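Local structure of blood group a-and b-cleaving endo-beta-galactosidase (Streptococcus pneumoniae, 2YGL) at residues A[264-269]-A[316-321]; A[189-194]-A[347-352]; A[288-293]-A[326-331]; A[212-217]-A[239-244]. The protein probably cleaves blood group A and B antigens as a family 98 endo-beta-galactosidase, and the tandem CBM51 modules in this fragment probably bind such glycans. All coordinates share one frame; numbering follows the deposited sequence.

Contact 1. Residues A[264-269]-A[316-321]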
loop_
_atom_site.group_PDB
_atom_site.type_symbol
_atom_site.label_atom_id
_atom_site.label_comp_id
_atom_site.label_asym_id
_atom_site.label_seq_id
_atom_site.Cartn_x
_atom_site.Cartn_y
_atom_site.Cartn_z
ATOM N N ARG A 264 -12.777 -1.541 -7.812
ATOM C CA ARG A 264 -11.625 -2.241 -8.380
ATOM C C ARG A 264 -12.007 -3.599 -8.972
ATOM O O ARG A 264 -12.847 -4.313 -8.420
ATOM C CB ARG A 264 -10.569 -2.426 -7.284
ATOM C CG ARG A 264 -9.131 -2.578 -7.749
ATOM C CD ARG A 264 -8.217 -2.658 -6.531
ATOM N NE ARG A 264 -6.846 -3.040 -6.865
ATOM C CZ ARG A 264 -5.937 -3.434 -5.976
ATOM N NH1 ARG A 264 -6.244 -3.504 -4.684
ATOM N NH2 ARG A 264 -4.715 -3.763 -6.378
ATOM N N PHE A 265 -11.394 -3.937 -10.104
ATOM C CA PHE A 265 -11.540 -5.260 -10.710
ATOM C C PHE A 265 -10.168 -5.913 -10.874
ATOM O O PHE A 265 -9.261 -5.317 -11.460
ATOM C CB PHE A 265 -12.274 -5.170 -12.055
ATOM C CG PHE A 265 -12.238 -6.447 -12.861
ATOM C CD1 PHE A 265 -13.005 -7.547 -12.485
ATOM C CD2 PHE A 265 -11.438 -6.543 -13.996
ATOM C CE1 PHE A 265 -12.972 -8.725 -13.225
ATOM C CE2 PHE A 265 -11.398 -7.716 -14.742
ATOM C CZ PHE A 265 -12.169 -8.810 -14.357
ATOM N N ILE A 266 -10.025 -7.130 -10.347
ATOM C CA ILE A 266 -8.754 -7.866 -10.380
ATOM C C ILE A 266 -8.929 -9.239 -11.016
ATOM O O ILE A 266 -9.760 -10.027 -10.566
ATOM C CB ILE A 266 -8.172 -8.115 -8.959
ATOM C CG1 ILE A 266 -8.338 -6.894 -8.045
ATOM C CG2 ILE A 266 -6.709 -8.590 -9.043
ATOM C CD1 ILE A 266 -7.444 -5.760 -8.377
ATOM N N SER A 267 -8.122 -9.527 -12.037
ATOM C CA SER A 267 -8.108 -10.849 -12.666
ATOM C C SER A 267 -6.875 -11.078 -13.530
ATOM O O SER A 267 -6.403 -10.166 -14.212
ATOM C CB SER A 267 -9.359 -11.057 -13.526
ATOM O OG SER A 267 -9.437 -12.392 -13.989
ATOM N N TYR A 268 -6.361 -12.304 -13.491
ATOM C CA TYR A 268 -5.436 -12.777 -14.515
ATOM C C TYR A 268 -6.244 -13.222 -15.728
ATOM O O TYR A 268 -7.334 -13.773 -15.580
ATOM C CB TYR A 268 -4.553 -13.912 -13.984
ATOM C CG TYR A 268 -3.493 -13.415 -13.033
ATOM C CD1 TYR A 268 -2.279 -12.907 -13.510
ATOM C CD2 TYR A 268 -3.710 -13.420 -11.659
ATOM C CE1 TYR A 268 -1.306 -12.431 -12.635
ATOM C CE2 TYR A 268 -2.746 -12.948 -10.777
ATOM C CZ TYR A 268 -1.548 -12.455 -11.272
ATOM O OH TYR A 268 -0.600 -11.989 -10.394
ATOM N N VAL A 269 -5.716 -12.959 -16.923
ATOM C CA VAL A 269 -6.435 -13.230 -18.169
ATOM C C VAL A 269 -5.530 -13.936 -19.174
ATOM O O VAL A 269 -4.418 -13.479 -19.447
ATOM C CB VAL A 269 -7.004 -11.925 -18.816
ATOM C CG1 VAL A 269 -7.820 -12.242 -20.070
ATOM C CG2 VAL A 269 -7.860 -11.149 -17.830
ATOM N N LEU A 316 -1.985 -9.699 -15.932
ATOM C CA LEU A 316 -2.758 -9.184 -14.809
ATOM C C LEU A 316 -3.574 -7.968 -15.226
ATOM O O LEU A 316 -3.029 -6.988 -15.738
ATOM C CB LEU A 316 -1.852 -8.836 -13.619
ATOM C CG LEU A 316 -2.506 -8.243 -12.358
ATOM C CD1 LEU A 316 -3.564 -9.172 -11.754
ATOM C CD2 LEU A 316 -1.458 -7.886 -11.314
ATOM N N VAL A 317 -4.884 -8.056 -15.020
ATOM C CA VAL A 317 -5.775 -6.917 -15.197
ATOM C C VAL A 317 -6.133 -6.391 -13.812
ATOM O O VAL A 317 -6.728 -7.104 -12.998
ATOM C CB VAL A 317 -7.060 -7.285 -15.978
ATOM C CG1 VAL A 317 -8.015 -6.096 -16.032
ATOM C CG2 VAL A 317 -6.716 -7.748 -17.383
ATOM N N ASP A 318 -5.746 -5.148 -13.550
ATOM C CA ASP A 318 -6.015 -4.502 -12.274
ATOM C C ASP A 318 -6.407 -3.058 -12.554
ATOM O O ASP A 318 -5.547 -2.202 -12.769
ATOM C CB ASP A 318 -4.777 -4.580 -11.370
ATOM C CG ASP A 318 -5.013 -3.991 -9.985
ATOM O OD1 ASP A 318 -6.073 -3.367 -9.746
ATOM O OD2 ASP A 318 -4.127 -4.159 -9.122
ATOM N N VAL A 319 -7.712 -2.798 -12.554
ATOM C CA VAL A 319 -8.240 -1.509 -12.996
ATOM C C VAL A 319 -9.236 -0.917 -11.993
ATOM O O VAL A 319 -10.051 -1.638 -11.408
ATOM C CB VAL A 319 -8.847 -1.609 -14.438
ATOM C CG1 VAL A 319 -10.037 -2.576 -14.487
ATOM C CG2 VAL A 319 -9.227 -0.235 -14.989
ATOM N N GLU A 320 -9.145 0.397 -11.791
ATOM C CA GLU A 320 -10.087 1.125 -10.946
ATOM C C GLU A 320 -11.442 1.230 -11.630
ATOM O O GLU A 320 -11.521 1.511 -12.825
ATOM C CB GLU A 320 -9.570 2.535 -10.635
ATOM C CG GLU A 320 -8.428 2.592 -9.629
ATOM C CD GLU A 320 -8.018 4.018 -9.272
ATOM O OE1 GLU A 320 -8.396 4.967 -9.997
ATOM O OE2 GLU A 320 -7.309 4.191 -8.258
ATOM N N ILE A 321 -12.503 0.998 -10.865
ATOM C CA ILE A 321 -13.864 1.196 -11.351
ATOM C C ILE A 321 -14.310 2.596 -10.936
ATOM O O ILE A 321 -14.258 2.930 -9.749
ATOM C CB ILE A 321 -14.845 0.130 -10.783
ATOM C CG1 ILE A 321 -14.324 -1.302 -11.012
ATOM C CG2 ILE A 321 -16.252 0.320 -11.349
ATOM C CD1 ILE A 321 -14.021 -1.671 -12.461
#
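Arg264 reaches along its strand face to clasp Asp318, two residues before its cross-strand partner Glu320. Its side chain runs extended from CG to NE, with CG turned away from the main-chain N (chi1 -155°), and this brings the guanidinium edge side-on to the carboxylate. NE meets OD1 of Asp318 at 3.0 Å, and NH2 of Arg264 meets OD2 of Asp318 at 2.8 Å on its syn lone pair. The two planes lie 26° apart, so the paired bonds of this salt bridge hold both groups nearly coplanar. Thr174 takes NH1. On the same face Ile266 CD1 presses alongside the carboxylate, 3.1 Å from Asp318 OD1. Strands 262-271 and 315-320 run antiparallel, at an edge of one sheet of the module's beta-sandwich; paired main-chain bonds join Phe265 to Val319 and Ser267 to Val317. Leu316 lays CD1 over the centre of the Tyr268 ring, 3.9 Å from the centroid, a CH-pi contact by one methyl of the forked leucine. The other face is mostly apolar and looks into the sandwich: Phe265 brings its ring edge to Val317 CG1, while Val269 CG2 touches Val317 CG2 at 3.6 Å. Ser267, the polar exception, bonds Tyr268 O through OG.

Contact 2. Residues A[189-194]-A[347-352]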
loop_
_atom_site.group_PDB
_atom_site.type_symbol
_atom_site.label_atom_id
_atom_site.label_comp_id
_atom_site.label_asym_id
_atom_site.label_seq_id
_atom_site.Cartn_x
_atom_site.Cartn_y
_atom_site.Cartn_z
ATOM N N GLY A 189 -12.673 -8.641 -0.907
ATOM C CA GLY A 189 -12.768 -9.094 -2.290
ATOM C C GLY A 189 -13.922 -10.060 -2.466
ATOM O O GLY A 189 -14.089 -10.989 -1.673
ATOM N N VAL A 190 -14.731 -9.832 -3.496
ATOM C CA VAL A 190 -15.820 -10.737 -3.838
ATOM C C VAL A 190 -15.556 -11.311 -5.230
ATOM O O VAL A 190 -15.448 -10.562 -6.208
ATOM C CB VAL A 190 -17.197 -10.028 -3.777
ATOM C CG1 VAL A 190 -18.300 -10.904 -4.365
ATOM C CG2 VAL A 190 -17.539 -9.646 -2.340
ATOM N N TYR A 191 -15.431 -12.637 -5.302
ATOM C CA TYR A 191 -15.201 -13.330 -6.569
ATOM C C TYR A 191 -16.408 -13.201 -7.491
ATOM O O TYR A 191 -17.551 -13.383 -7.063
ATOM C CB TYR A 191 -14.883 -14.810 -6.337
ATOM C CG TYR A 191 -13.590 -15.051 -5.604
ATOM C CD1 TYR A 191 -12.365 -14.863 -6.241
ATOM C CD2 TYR A 191 -13.587 -15.467 -4.274
ATOM C CE1 TYR A 191 -11.170 -15.079 -5.574
ATOM C CE2 TYR A 191 -12.396 -15.690 -3.594
ATOM C CZ TYR A 191 -11.193 -15.493 -4.251
ATOM O OH TYR A 191 -10.008 -15.710 -3.595
ATOM N N LEU A 192 -16.142 -12.890 -8.756
ATOM C CA LEU A 192 -17.205 -12.739 -9.752
ATOM C C LEU A 192 -18.037 -14.012 -9.908
ATOM O O LEU A 192 -19.261 -13.943 -10.045
ATOM C CB LEU A 192 -16.635 -12.285 -11.098
ATOM C CG LEU A 192 -16.534 -10.773 -11.324
ATOM C CD1 LEU A 192 -15.507 -10.107 -10.408
ATOM C CD2 LEU A 192 -16.201 -10.487 -12.773
ATOM N N SER A 193 -17.369 -15.163 -9.850
ATOM C CA SER A 193 -18.035 -16.467 -9.938
ATOM C C SER A 193 -18.964 -16.772 -8.753
ATOM O O SER A 193 -19.706 -17.755 -8.781
ATOM C CB SER A 193 -17.003 -17.585 -10.105
ATOM O OG SER A 193 -16.091 -17.606 -9.019
ATOM N N ASP A 194 -18.920 -15.934 -7.720
ATOM C CA ASP A 194 -19.852 -16.046 -6.599
ATOM C C ASP A 194 -21.061 -15.123 -6.773
ATOM O O ASP A 194 -21.909 -15.028 -5.886
ATOM C CB ASP A 194 -19.141 -15.755 -5.273
ATOM C CG ASP A 194 -18.191 -16.862 -4.860
ATOM O OD1 ASP A 194 -18.305 -17.991 -5.391
ATOM O OD2 ASP A 194 -17.328 -16.602 -3.995
ATOM N N GLY A 347 -9.069 -15.992 -10.945
ATOM C CA GLY A 347 -9.143 -15.284 -9.665
ATOM C C GLY A 347 -9.986 -14.022 -9.690
ATOM O O GLY A 347 -9.900 -13.204 -8.772
ATOM N N ALA A 348 -10.808 -13.875 -10.732
ATOM C CA ALA A 348 -11.589 -12.655 -10.976
ATOM C C ALA A 348 -12.410 -12.218 -9.767
ATOM O O ALA A 348 -13.257 -12.968 -9.278
ATOM C CB ALA A 348 -12.489 -12.829 -12.192
ATOM N N LEU A 349 -12.150 -11.000 -9.295
ATOM C CA LEU A 349 -12.836 -10.465 -8.119
ATOM C C LEU A 349 -13.090 -8.952 -8.186
ATOM O O LEU A 349 -12.455 -8.234 -8.965
ATOM C CB LEU A 349 -12.088 -10.849 -6.830
ATOM C CG LEU A 349 -10.673 -10.336 -6.543
ATOM C CD1 LEU A 349 -10.700 -8.908 -5.996
ATOM C CD2 LEU A 349 -9.983 -11.261 -5.547
ATOM N N PHE A 350 -14.039 -8.496 -7.368
ATOM C CA PHE A 350 -14.347 -7.079 -7.195
ATOM C C PHE A 350 -13.916 -6.601 -5.809
ATOM O O PHE A 350 -13.969 -7.361 -4.839
ATOM C CB PHE A 350 -15.855 -6.834 -7.332
ATOM C CG PHE A 350 -16.368 -6.824 -8.749
ATOM C CD1 PHE A 350 -15.669 -6.179 -9.767
ATOM C CD2 PHE A 350 -17.589 -7.423 -9.053
ATOM C CE1 PHE A 350 -16.163 -6.162 -11.071
ATOM C CE2 PHE A 350 -18.090 -7.408 -10.351
ATOM C CZ PHE A 350 -17.378 -6.776 -11.362
ATOM N N MET A 351 -13.499 -5.338 -5.721
ATOM C CA MET A 351 -13.243 -4.685 -4.436
ATOM C C MET A 351 -14.239 -3.545 -4.217
ATOM O O MET A 351 -14.643 -2.875 -5.168
ATOM C CB MET A 351 -11.815 -4.128 -4.368
ATOM C CG MET A 351 -10.688 -5.151 -4.539
ATOM S SD MET A 351 -10.446 -6.248 -3.124
ATOM C CE MET A 351 -9.987 -5.081 -1.838
ATOM N N ALA A 352 -14.631 -3.335 -2.961
ATOM C CA ALA A 352 -15.475 -2.198 -2.589
ATOM C C ALA A 352 -14.766 -1.310 -1.568
ATOM O O ALA A 352 -14.515 -1.722 -0.433
ATOM C CB ALA A 352 -16.825 -2.672 -2.054
HETATM O O HOH W 1 -14.335 -15.307 -10.106
#
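In the beta-sandwich of the second CBM51 module, the short strand 189-191 pairs antiparallel with the C-terminal strand and then passes into a 3-10 turn. Val190 and Phe350 form the hydrogen-bonded pair, with Val190 N to Phe350 O at 2.9 Å and Phe350 N to Val190 O at 2.8 Å. Where the chain turns, Leu192 N still reaches Ala348 O, standing above that carbonyl's plane. Water 1 also donates to Ala348 O and accepts from Ser193 N, so this carbonyl takes both an N-H and a bridging water. Leu192 sets CD1 over the centre of the Phe350 ring, 3.6 Å from its centroid and 9° off the normal, the leucine crossing the phenylalanine at about a right angle. Tyr191 lies across Leu349, CE1 to CD2 4.0 Å, and its hydroxyl bonds Leu182 O. Gly189 CA lies 3.8 Å from Met351 SD and close to Leu349 CD1, where a side chain would be tight. Leu192 continues onto Phe265 of strand 262-271 and Leu330 of strand 327-334, while Phe350 meets Ile328 of the latter.

Contact 3. Residues A[288-293]-A[326-331]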
loop_
_atom_site.group_PDB
_atom_site.type_symbol
_atom_site.label_atom_id
_atom_site.label_comp_id
_atom_site.label_asym_id
_atom_site.label_seq_id
_atom_site.Cartn_x
_atom_site.Cartn_y
_atom_site.Cartn_z
ATOM N N PHE A 288 -9.076 -8.329 -24.973
ATOM C CA PHE A 288 -10.016 -8.388 -23.855
ATOM C C PHE A 288 -10.271 -6.979 -23.325
ATOM O O PHE A 288 -9.329 -6.202 -23.150
ATOM C CB PHE A 288 -9.474 -9.281 -22.733
ATOM C CG PHE A 288 -10.335 -9.291 -21.492
ATOM C CD1 PHE A 288 -11.510 -10.042 -21.447
ATOM C CD2 PHE A 288 -9.969 -8.551 -20.369
ATOM C CE1 PHE A 288 -12.310 -10.052 -20.303
ATOM C CE2 PHE A 288 -10.760 -8.556 -19.220
ATOM C CZ PHE A 288 -11.931 -9.309 -19.187
ATOM N N GLU A 289 -11.538 -6.667 -23.065
ATOM C CA GLU A 289 -11.937 -5.347 -22.576
ATOM C C GLU A 289 -12.729 -5.403 -21.275
ATOM O O GLU A 289 -13.582 -6.273 -21.094
ATOM C CB GLU A 289 -12.794 -4.627 -23.612
ATOM C CG GLU A 289 -12.060 -4.152 -24.851
ATOM C CD GLU A 289 -13.009 -3.579 -25.890
ATOM O OE1 GLU A 289 -14.233 -3.830 -25.801
ATOM O OE2 GLU A 289 -12.529 -2.879 -26.801
ATOM N N VAL A 290 -12.434 -4.466 -20.376
ATOM C CA VAL A 290 -13.300 -4.186 -19.235
ATOM C C VAL A 290 -14.022 -2.876 -19.534
ATOM O O VAL A 290 -13.389 -1.850 -19.798
ATOM C CB VAL A 290 -12.522 -4.099 -17.904
ATOM C CG1 VAL A 290 -13.480 -3.870 -16.731
ATOM C CG2 VAL A 290 -11.707 -5.365 -17.674
ATOM N N VAL A 291 -15.350 -2.925 -19.511
ATOM C CA VAL A 291 -16.175 -1.801 -19.943
ATOM C C VAL A 291 -17.097 -1.348 -18.808
ATOM O O VAL A 291 -17.905 -2.132 -18.307
ATOM C CB VAL A 291 -17.004 -2.164 -21.206
ATOM C CG1 VAL A 291 -17.670 -0.935 -21.793
ATOM C CG2 VAL A 291 -16.122 -2.837 -22.264
ATOM N N ALA A 292 -16.953 -0.088 -18.405
ATOM C CA ALA A 292 -17.796 0.507 -17.370
ATOM C C ALA A 292 -18.784 1.492 -17.984
ATOM O O ALA A 292 -18.383 2.507 -18.559
ATOM C CB ALA A 292 -16.941 1.192 -16.307
ATOM N N ASP A 293 -20.072 1.176 -17.860
ATOM C CA ASP A 293 -21.169 1.970 -18.441
ATOM C C ASP A 293 -20.933 2.350 -19.906
ATOM O O ASP A 293 -21.101 3.508 -20.292
ATOM C CB ASP A 293 -21.461 3.218 -17.589
ATOM C CG ASP A 293 -21.932 2.871 -16.183
ATOM O OD1 ASP A 293 -22.681 1.883 -16.025
ATOM O OD2 ASP A 293 -21.552 3.587 -15.236
ATOM N N GLN A 326 -22.735 1.802 -12.948
ATOM C CA GLN A 326 -23.978 1.027 -12.929
ATOM C C GLN A 326 -23.783 -0.373 -13.502
ATOM O O GLN A 326 -24.347 -1.349 -12.994
ATOM C CB GLN A 326 -25.083 1.752 -13.715
ATOM C CG GLN A 326 -25.397 3.168 -13.220
ATOM C CD GLN A 326 -25.784 3.202 -11.751
ATOM O OE1 GLN A 326 -25.001 3.626 -10.902
ATOM N NE2 GLN A 326 -26.987 2.739 -11.445
ATOM N N THR A 327 -22.980 -0.454 -14.562
ATOM C CA THR A 327 -22.815 -1.672 -15.339
ATOM C C THR A 327 -21.341 -1.934 -15.638
ATOM O O THR A 327 -20.609 -1.031 -16.053
ATOM C CB THR A 327 -23.613 -1.581 -16.663
ATOM O OG1 THR A 327 -24.999 -1.367 -16.370
ATOM C CG2 THR A 327 -23.471 -2.853 -17.492
ATOM N N ILE A 328 -20.909 -3.170 -15.407
ATOM C CA ILE A 328 -19.582 -3.613 -15.825
ATOM C C ILE A 328 -19.728 -4.766 -16.815
ATOM O O ILE A 328 -20.427 -5.740 -16.542
ATOM C CB ILE A 328 -18.680 -4.013 -14.622
ATOM C CG1 ILE A 328 -18.343 -2.779 -13.773
ATOM C CG2 ILE A 328 -17.389 -4.705 -15.106
ATOM C CD1 ILE A 328 -17.712 -3.088 -12.426
ATOM N N GLU A 329 -19.079 -4.629 -17.971
ATOM C CA GLU A 329 -19.051 -5.675 -18.989
ATOM C C GLU A 329 -17.627 -6.166 -19.238
ATOM O O GLU A 329 -16.683 -5.371 -19.310
ATOM C CB GLU A 329 -19.663 -5.175 -20.300
ATOM C CG GLU A 329 -21.176 -5.023 -20.271
ATOM C CD GLU A 329 -21.703 -4.197 -21.431
ATOM O OE1 GLU A 329 -21.285 -3.030 -21.582
ATOM O OE2 GLU A 329 -22.546 -4.715 -22.191
ATOM N N LEU A 330 -17.488 -7.483 -19.367
ATOM C CA LEU A 330 -16.208 -8.116 -19.667
ATOM C C LEU A 330 -16.279 -8.716 -21.067
ATOM O O LEU A 330 -17.009 -9.680 -21.297
ATOM C CB LEU A 330 -15.888 -9.192 -18.624
ATOM C CG LEU A 330 -16.007 -8.791 -17.148
ATOM C CD1 LEU A 330 -15.775 -9.998 -16.262
ATOM C CD2 LEU A 330 -15.044 -7.655 -16.779
ATOM N N LYS A 331 -15.525 -8.134 -21.995
ATOM C CA LYS A 331 -15.683 -8.440 -23.422
ATOM C C LYS A 331 -14.479 -9.173 -24.002
ATOM O O LYS A 331 -13.339 -8.721 -23.868
ATOM C CB LYS A 331 -15.975 -7.163 -24.220
ATOM C CG LYS A 331 -17.208 -6.404 -23.749
ATOM C CD LYS A 331 -17.585 -5.305 -24.723
ATOM C CE LYS A 331 -18.839 -4.580 -24.264
ATOM N NZ LYS A 331 -19.222 -3.498 -25.210
HETATM O O HOH W 2 -16.681 -2.122 -25.766
HETATM O O HOH W 3 -20.843 -1.197 -19.651
HETATM O O HOH W 4 -25.041 1.501 -17.325
#
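Asp293 closes this antiparallel pair by turning its carboxylate onto the start of the opposing strand. OD1 accepts from Thr327 N at 2.8 Å and from Gln326 N, both bent; OD2 of Asp293 takes the same Gln326 N-H at 3.1 Å with a straighter angle of 164°. Water 4 donates to OD1 and is hydrogen-bonded to Thr327 OG1; the short aspartate reaches both backbone N-H groups at this exposed strand end. Asp293 N is bonded to Thr327 O. The main-chain pairs Glu289 with Lys331 and Val291 with Glu329 use both N-H and both C=O groups, all four bonds being 2.8 Å between N and O. The charged ends of Glu289 and Lys331 do not touch: water 2 bridges them, donating to Glu289 OE1 and accepting from Lys331 NZ at 2.9 Å. Tyr333 OH also bonds OE1. The extended lysine lays CD against Val291 CG2, 3.8 Å away. Glu329 OE1 is met by water 3 at 2.7 Å. On the opposite face, Val290, Ile328 and Leu330 are apolar, as befits the sandwich interior. Strand 327-334 lies between 285-292 and 251-256, and strand 295-299 borders the far side of 285-292; Ile328 and Leu330 face strand 343-352 of the other sheet.

Contact 4. Residues A[212-217]-A[239-244]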
loop_
_atom_site.group_PDB
_atom_site.type_symbol
_atom_site.label_atom_id
_atom_site.label_comp_id
_atom_site.label_asym_id
_atom_site.label_seq_id
_atom_site.Cartn_x
_atom_site.Cartn_y
_atom_site.Cartn_z
ATOM N N GLN A 212 -18.870 -20.644 -17.698
ATOM C CA GLN A 212 -18.605 -21.512 -16.557
ATOM C C GLN A 212 -17.998 -20.772 -15.372
ATOM O O GLN A 212 -17.173 -19.873 -15.548
ATOM C CB GLN A 212 -17.709 -22.684 -16.973
ATOM C CG GLN A 212 -18.386 -23.686 -17.914
ATOM C CD GLN A 212 -19.568 -24.407 -17.277
ATOM O OE1 GLN A 212 -20.721 -24.170 -17.638
ATOM N NE2 GLN A 212 -19.284 -25.280 -16.320
ATOM N N LYS A 213 -18.420 -21.163 -14.171
ATOM C CA LYS A 213 -17.881 -20.604 -12.932
ATOM C C LYS A 213 -16.839 -21.541 -12.325
ATOM O O LYS A 213 -17.115 -22.720 -12.092
ATOM C CB LYS A 213 -19.006 -20.314 -11.929
ATOM C CG LYS A 213 -19.912 -19.145 -12.334
ATOM C CD LYS A 213 -21.154 -19.051 -11.445
ATOM C CE LYS A 213 -21.963 -17.802 -11.780
ATOM N NZ LYS A 213 -23.174 -17.641 -10.924
ATOM N N ASP A 214 -15.640 -21.001 -12.099
ATOM C CA ASP A 214 -14.506 -21.719 -11.500
ATOM C C ASP A 214 -13.995 -22.897 -12.347
ATOM O O ASP A 214 -13.279 -23.773 -11.846
ATOM C CB ASP A 214 -14.830 -22.147 -10.056
ATOM C CG ASP A 214 -15.246 -20.971 -9.176
ATOM O OD1 ASP A 214 -14.778 -19.841 -9.414
ATOM O OD2 ASP A 214 -16.044 -21.173 -8.244
ATOM N N LYS A 215 -14.354 -22.892 -13.632
ATOM C CA LYS A 215 -13.981 -23.940 -14.585
ATOM C C LYS A 215 -13.772 -23.327 -15.970
ATOM O O LYS A 215 -14.394 -22.310 -16.291
ATOM C CB LYS A 215 -15.086 -25.001 -14.703
ATOM C CG LYS A 215 -15.600 -25.582 -13.400
ATOM C CD LYS A 215 -16.927 -26.276 -13.617
ATOM C CE LYS A 215 -17.641 -26.509 -12.302
ATOM N NZ LYS A 215 -18.947 -27.193 -12.515
ATOM N N PRO A 216 -12.910 -23.946 -16.803
ATOM C CA PRO A 216 -12.869 -23.547 -18.213
ATOM C C PRO A 216 -14.168 -23.938 -18.916
ATOM O O PRO A 216 -14.855 -24.859 -18.469
ATOM C CB PRO A 216 -11.680 -24.336 -18.776
ATOM C CG PRO A 216 -11.462 -25.459 -17.816
ATOM C CD PRO A 216 -11.863 -24.930 -16.475
ATOM N N PHE A 217 -14.496 -23.238 -20.000
ATOM C CA PHE A 217 -15.787 -23.386 -20.672
ATOM C C PHE A 217 -16.115 -24.816 -21.128
ATOM O O PHE A 217 -17.128 -25.385 -20.709
ATOM C CB PHE A 217 -15.889 -22.409 -21.854
ATOM C CG PHE A 217 -17.235 -22.394 -22.520
ATOM C CD1 PHE A 217 -17.520 -23.269 -23.564
ATOM C CD2 PHE A 217 -18.222 -21.502 -22.103
ATOM C CE1 PHE A 217 -18.762 -23.254 -24.192
ATOM C CE2 PHE A 217 -19.475 -21.481 -22.725
ATOM C CZ PHE A 217 -19.744 -22.358 -23.771
ATOM N N PHE A 239 -6.065 -22.012 -10.793
ATOM C CA PHE A 239 -6.816 -21.031 -10.021
ATOM C C PHE A 239 -8.036 -21.677 -9.377
ATOM O O PHE A 239 -8.778 -22.409 -10.032
ATOM C CB PHE A 239 -7.235 -19.850 -10.905
ATOM C CG PHE A 239 -6.122 -18.884 -11.195
ATOM C CD1 PHE A 239 -5.233 -19.115 -12.242
ATOM C CD2 PHE A 239 -5.957 -17.745 -10.417
ATOM C CE1 PHE A 239 -4.196 -18.222 -12.509
ATOM C CE2 PHE A 239 -4.929 -16.847 -10.676
ATOM C CZ PHE A 239 -4.045 -17.085 -11.724
ATOM N N ASN A 240 -8.224 -21.414 -8.086
ATOM C CA ASN A 240 -9.382 -21.910 -7.347
ATOM C C ASN A 240 -10.680 -21.294 -7.851
ATOM O O ASN A 240 -11.715 -21.958 -7.899
ATOM C CB ASN A 240 -9.236 -21.624 -5.847
ATOM C CG ASN A 240 -8.087 -22.387 -5.200
ATOM O OD1 ASN A 240 -7.737 -23.496 -5.617
ATOM N ND2 ASN A 240 -7.504 -21.798 -4.160
ATOM N N LYS A 241 -10.618 -20.016 -8.219
ATOM C CA LYS A 241 -11.805 -19.269 -8.622
ATOM C C LYS A 241 -11.599 -18.580 -9.967
ATOM O O LYS A 241 -10.470 -18.260 -10.341
ATOM C CB LYS A 241 -12.172 -18.219 -7.560
ATOM C CG LYS A 241 -12.347 -18.750 -6.133
ATOM C CD LYS A 241 -13.633 -19.554 -5.962
ATOM C CE LYS A 241 -14.862 -18.664 -5.898
ATOM N NZ LYS A 241 -16.094 -19.488 -5.876
ATOM N N GLY A 242 -12.698 -18.343 -10.680
ATOM C CA GLY A 242 -12.649 -17.601 -11.934
ATOM C C GLY A 242 -13.806 -17.860 -12.878
ATOM O O GLY A 242 -14.790 -18.496 -12.509
ATOM N N LEU A 243 -13.677 -17.361 -14.104
ATOM C CA LEU A 243 -14.727 -17.477 -15.117
ATOM C C LEU A 243 -14.171 -18.087 -16.401
ATOM O O LEU A 243 -13.059 -17.762 -16.818
ATOM C CB LEU A 243 -15.341 -16.103 -15.417
ATOM C CG LEU A 243 -16.066 -15.372 -14.281
ATOM C CD1 LEU A 243 -16.289 -13.900 -14.626
ATOM C CD2 LEU A 243 -17.385 -16.054 -13.931
ATOM N N GLY A 244 -14.954 -18.968 -17.018
ATOM C CA GLY A 244 -14.556 -19.635 -18.255
ATOM C C GLY A 244 -15.541 -19.357 -19.372
ATOM O O GLY A 244 -16.733 -19.647 -19.246
HETATM O O HOH W 5 -11.048 -22.440 -11.339
#
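Gln212 opens the pairing with Gly244 through two main-chain bonds, its N to Gly244 O and its O to Gly244 N, each 2.8 Å. Lys213 follows as the partner of Leu243, its CG near CD2 of that leucine, while its extended chain carries NZ off to Leu195 O and Glu196. Asp214 then leaves the strand with positive phi (64°), yet its N still bonds Gly242 O at 2.7 Å. With CG set beside the main-chain N (chi1 -56°), its carboxylate comes across to the second segment: OD1 accepts Gly242 N at 2.9 Å on its anti lone pair, and OD2 of Asp214 forms a salt bridge with Lys241 NZ, also 2.9 Å. The lysine bends at chi2 and chi3 and curls back so that NZ meets OD2 on its syn side. Ser193 OG adds a bond to OD1, and Asp194 shares the amine, so each charged group has a second partner. Strands 212-213 and 242-244 make a short antiparallel pair at the border of one sheet of the second module's beta-sandwich. Lys215 turns its side chain away toward Asn225, but its O lies 3.3 Å from Gly244 CA. At Gly244 a CB would collide with Lys215 O, Pro216 CA and Phe217 N, so glycine fits. Pro216 takes the N-cap position, and Phe217 starts helix 217-221 with its ring edge toward Gly244 O, CD2 to O 3.7 Å.

All four contacts belong to the second of the two tandem modules. Contacts 1, 2 and 4 share one antiparallel sheet, in which strand 343-352 of contact 2 lies beside 262-271 of contact 1 and 242-244 of contact 4; contact 3 lies in the facing sheet. Centres of contacts 1 and 2 are about 10 Å apart, those of 2 and 4 about 12 Å, and those of 3 and 4 about 18 Å. Along the chain, contact 2 spans the others: contact 4 closes first, then contacts 1 and 3 alternate their segments. Phe265, Leu192 and Phe350 meet Val290, Leu330 and Ile328 between the sheets, so distant parts of the sequence build one hydrophobic core.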